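Long-range contact in uncharacterized protein (Streptococcus pneumoniae, PDB 3LFT), which binds L-tryptophan between its two lobes and is probably the substrate-binding protein of an ABC transporter: residues A[8-13]-A[42-47]. Residues are numbered along the deposited sequence; the frame is centred on the assembly and turned at random. Where two conformers were deposited one is given.
With TRP (tryptophan), chain C.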
loop_
_atom_site.group_PDB
_atom_site.type_symbol
_atom_site.label_atom_id
_atom_site.label_comp_id
_atom_site.label_asym_id
_atom_site.label_seq_id
_atom_site.Cartn_x
_atom_site.Cartn_y
_atom_site.Cartn_z
ATOM N N LEU A 8 11.364 8.620 5.657
ATOM C CA LEU A 8 11.025 7.575 6.623
ATOM C C LEU A 8 10.210 6.522 5.896
ATOM O O LEU A 8 9.099 6.795 5.425
ATOM C CB LEU A 8 10.228 8.142 7.816
ATOM C CG LEU A 8 9.799 7.113 8.871
ATOM C CD1 LEU A 8 11.008 6.474 9.562
ATOM C CD2 LEU A 8 8.867 7.763 9.898
ATOM N N GLN A 9 10.787 5.325 5.772
ATOM C CA GLN A 9 10.053 4.189 5.243
ATOM C C GLN A 9 9.488 3.413 6.437
ATOM O O GLN A 9 10.203 3.085 7.370
ATOM C CB GLN A 9 10.975 3.332 4.392
ATOM C CG GLN A 9 10.248 2.140 3.765
ATOM C CD GLN A 9 11.120 1.413 2.766
ATOM O OE1 GLN A 9 11.890 2.020 2.018
ATOM N NE2 GLN A 9 10.983 0.086 2.746
ATOM N N PHE A 10 8.190 3.117 6.396
ATOM C CA PHE A 10 7.549 2.565 7.582
ATOM C C PHE A 10 8.138 1.208 7.967
ATOM O O PHE A 10 8.374 0.955 9.146
ATOM C CB PHE A 10 6.030 2.442 7.391
ATOM C CG PHE A 10 5.329 1.731 8.523
ATOM C CD1 PHE A 10 5.507 2.135 9.852
ATOM C CD2 PHE A 10 4.505 0.640 8.260
ATOM C CE1 PHE A 10 4.870 1.475 10.879
ATOM C CE2 PHE A 10 3.864 -0.039 9.293
ATOM C CZ PHE A 10 4.044 0.378 10.605
ATOM N N VAL A 11 8.374 0.334 6.987
ATOM C CA VAL A 11 8.789 -1.038 7.246
ATOM C C VAL A 11 9.387 -1.564 5.959
ATOM O O VAL A 11 9.166 -1.017 4.883
ATOM C CB VAL A 11 7.559 -1.914 7.683
ATOM C CG1 VAL A 11 6.561 -2.110 6.537
ATOM C CG2 VAL A 11 7.954 -3.259 8.252
ATOM N N SER A 12 10.146 -2.648 6.073
ATOM C CA SER A 12 10.618 -3.352 4.883
ATOM C C SER A 12 9.563 -4.332 4.407
ATOM O O SER A 12 9.293 -5.346 5.044
ATOM C CB SER A 12 11.928 -4.090 5.166
ATOM O OG SER A 12 12.964 -3.157 5.396
ATOM N N HIS A 13 8.928 -4.001 3.292
ATOM C CA HIS A 13 8.279 -5.027 2.491
ATOM C C HIS A 13 8.542 -4.674 1.024
ATOM O O HIS A 13 8.838 -3.519 0.718
ATOM C CB HIS A 13 6.823 -5.269 2.936
ATOM C CG HIS A 13 5.861 -4.172 2.624
ATOM N ND1 HIS A 13 5.238 -3.401 3.585
ATOM C CD2 HIS A 13 5.313 -3.820 1.440
ATOM C CE1 HIS A 13 4.363 -2.600 2.996
ATOM N NE2 HIS A 13 4.408 -2.823 1.693
HETATM N N MSE A 42 15.676 6.616 6.739
HETATM C CA MSE A 42 15.468 5.818 7.936
HETATM C C MSE A 42 14.308 4.851 7.724
HETATM O O MSE A 42 13.374 5.158 6.984
HETATM C CB MSE A 42 15.153 6.718 9.137
HETATM C CG MSE A 42 16.165 7.837 9.371
HETATM SE SE MSE A 42 15.930 8.671 11.110
HETATM C CE MSE A 42 16.910 7.340 12.139
ATOM N N ASN A 43 14.368 3.700 8.389
ATOM C CA ASN A 43 13.322 2.683 8.297
ATOM C C ASN A 43 12.881 2.321 9.718
ATOM O O ASN A 43 13.680 1.883 10.546
ATOM C CB ASN A 43 13.877 1.453 7.565
ATOM C CG ASN A 43 12.807 0.439 7.223
ATOM O OD1 ASN A 43 11.904 0.193 8.009
ATOM N ND2 ASN A 43 12.919 -0.165 6.037
ATOM N N SER A 44 11.610 2.568 10.016
ATOM C CA SER A 44 11.059 2.311 11.350
ATOM C C SER A 44 10.706 0.837 11.624
ATOM O O SER A 44 10.293 0.509 12.753
ATOM C CB SER A 44 9.888 3.241 11.651
ATOM O OG SER A 44 8.976 3.277 10.565
ATOM N N GLU A 45 10.907 -0.041 10.633
ATOM C CA GLU A 45 10.825 -1.485 10.890
ATOM C C GLU A 45 9.440 -1.902 11.407
ATOM O O GLU A 45 9.316 -2.850 12.183
ATOM C CB GLU A 45 11.890 -1.906 11.927
ATOM C CG GLU A 45 13.307 -1.408 11.666
ATOM C CD GLU A 45 13.887 -2.005 10.413
ATOM O OE1 GLU A 45 13.087 -2.393 9.542
ATOM O OE2 GLU A 45 15.128 -2.084 10.299
ATOM N N GLY A 46 8.400 -1.178 11.009
ATOM C CA GLY A 46 7.039 -1.484 11.447
ATOM C C GLY A 46 6.734 -1.186 12.904
ATOM O O GLY A 46 5.696 -1.591 13.412
ATOM N N ASP A 47 7.640 -0.476 13.565
ATOM C CA ASP A 47 7.560 -0.260 15.009
ATOM C C ASP A 47 7.123 1.181 15.277
ATOM O O ASP A 47 7.847 2.133 14.948
ATOM C CB ASP A 47 8.941 -0.552 15.620
ATOM C CG ASP A 47 8.975 -0.436 17.139
ATOM O OD1 ASP A 47 8.094 0.219 17.739
ATOM O OD2 ASP A 47 9.904 -1.019 17.737
HETATM N N TRP C . -0.660 2.486 0.537
HETATM C CA TRP C . -0.140 1.890 1.802
HETATM C C TRP C . -0.445 2.791 2.954
HETATM O O TRP C . 0.196 2.695 4.004
HETATM C CB TRP C . 1.369 1.626 1.670
HETATM C CG TRP C . 1.666 0.653 0.556
HETATM C CD1 TRP C . 2.107 0.942 -0.734
HETATM C CD2 TRP C . 1.507 -0.804 0.617
HETATM N NE1 TRP C . 2.236 -0.225 -1.450
HETATM C CE2 TRP C . 1.883 -1.281 -0.717
HETATM C CE3 TRP C . 1.078 -1.656 1.608
HETATM C CZ2 TRP C . 1.819 -2.640 -0.965
HETATM C CZ3 TRP C . 1.019 -3.016 1.323
HETATM C CH2 TRP C . 1.395 -3.486 0.049
HETATM O OXT TRP C . -1.348 3.631 2.842
HETATM O O HOH W 1 11.293 -3.735 8.530
HETATM O O HOH W 2 14.276 -3.497 7.657
#
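Leu8 pairs with Met42 and Gln9 with Asn43 at the ends of two parallel strands, where Gln9 N donates to Met42 O (2.9 Å) and Ser44 N to Gln9 O (3.0 Å). Beyond the ladder a type I' turn, Ser44 to Asp47, closes on Phe10 O, which is gripped twice: Gly46 N reaches it at 2.8 Å in a nearly straight bond (165°), and Ser44 OG, also at 2.8 Å, approaches side-on, 111° from the C=O. A chi1 of 173°, with CG beside the carbonyl carbon, brings the Phe10 ring back to the turn, and Gly46 CA sits over one face, 3.9 Å from the centroid, as a CH-pi contact. Val11 CG2 packs on the Glu45-Gly46 peptide. Asn43 OD1 takes the N-H of Glu45 in its carbonyl plane (2.8 Å), an Asx turn that shapes the bend, while Gln9 NE2 holds Val11 O (3.0 Å) and also bonds Asp17. His13, at the N-cap of helix 14-29, touches the bound tryptophan; Asp47 caps helix 48-58 through Ser49 N. That helix covers Leu8 and Ser44, helix 14-29 links the two strands as a beta-alpha-beta unit, strand 37-43 is outermost in the parallel sheet, and strand 65-69 bonds Leu8 and Phe10, with helix 71-80 against their side chains.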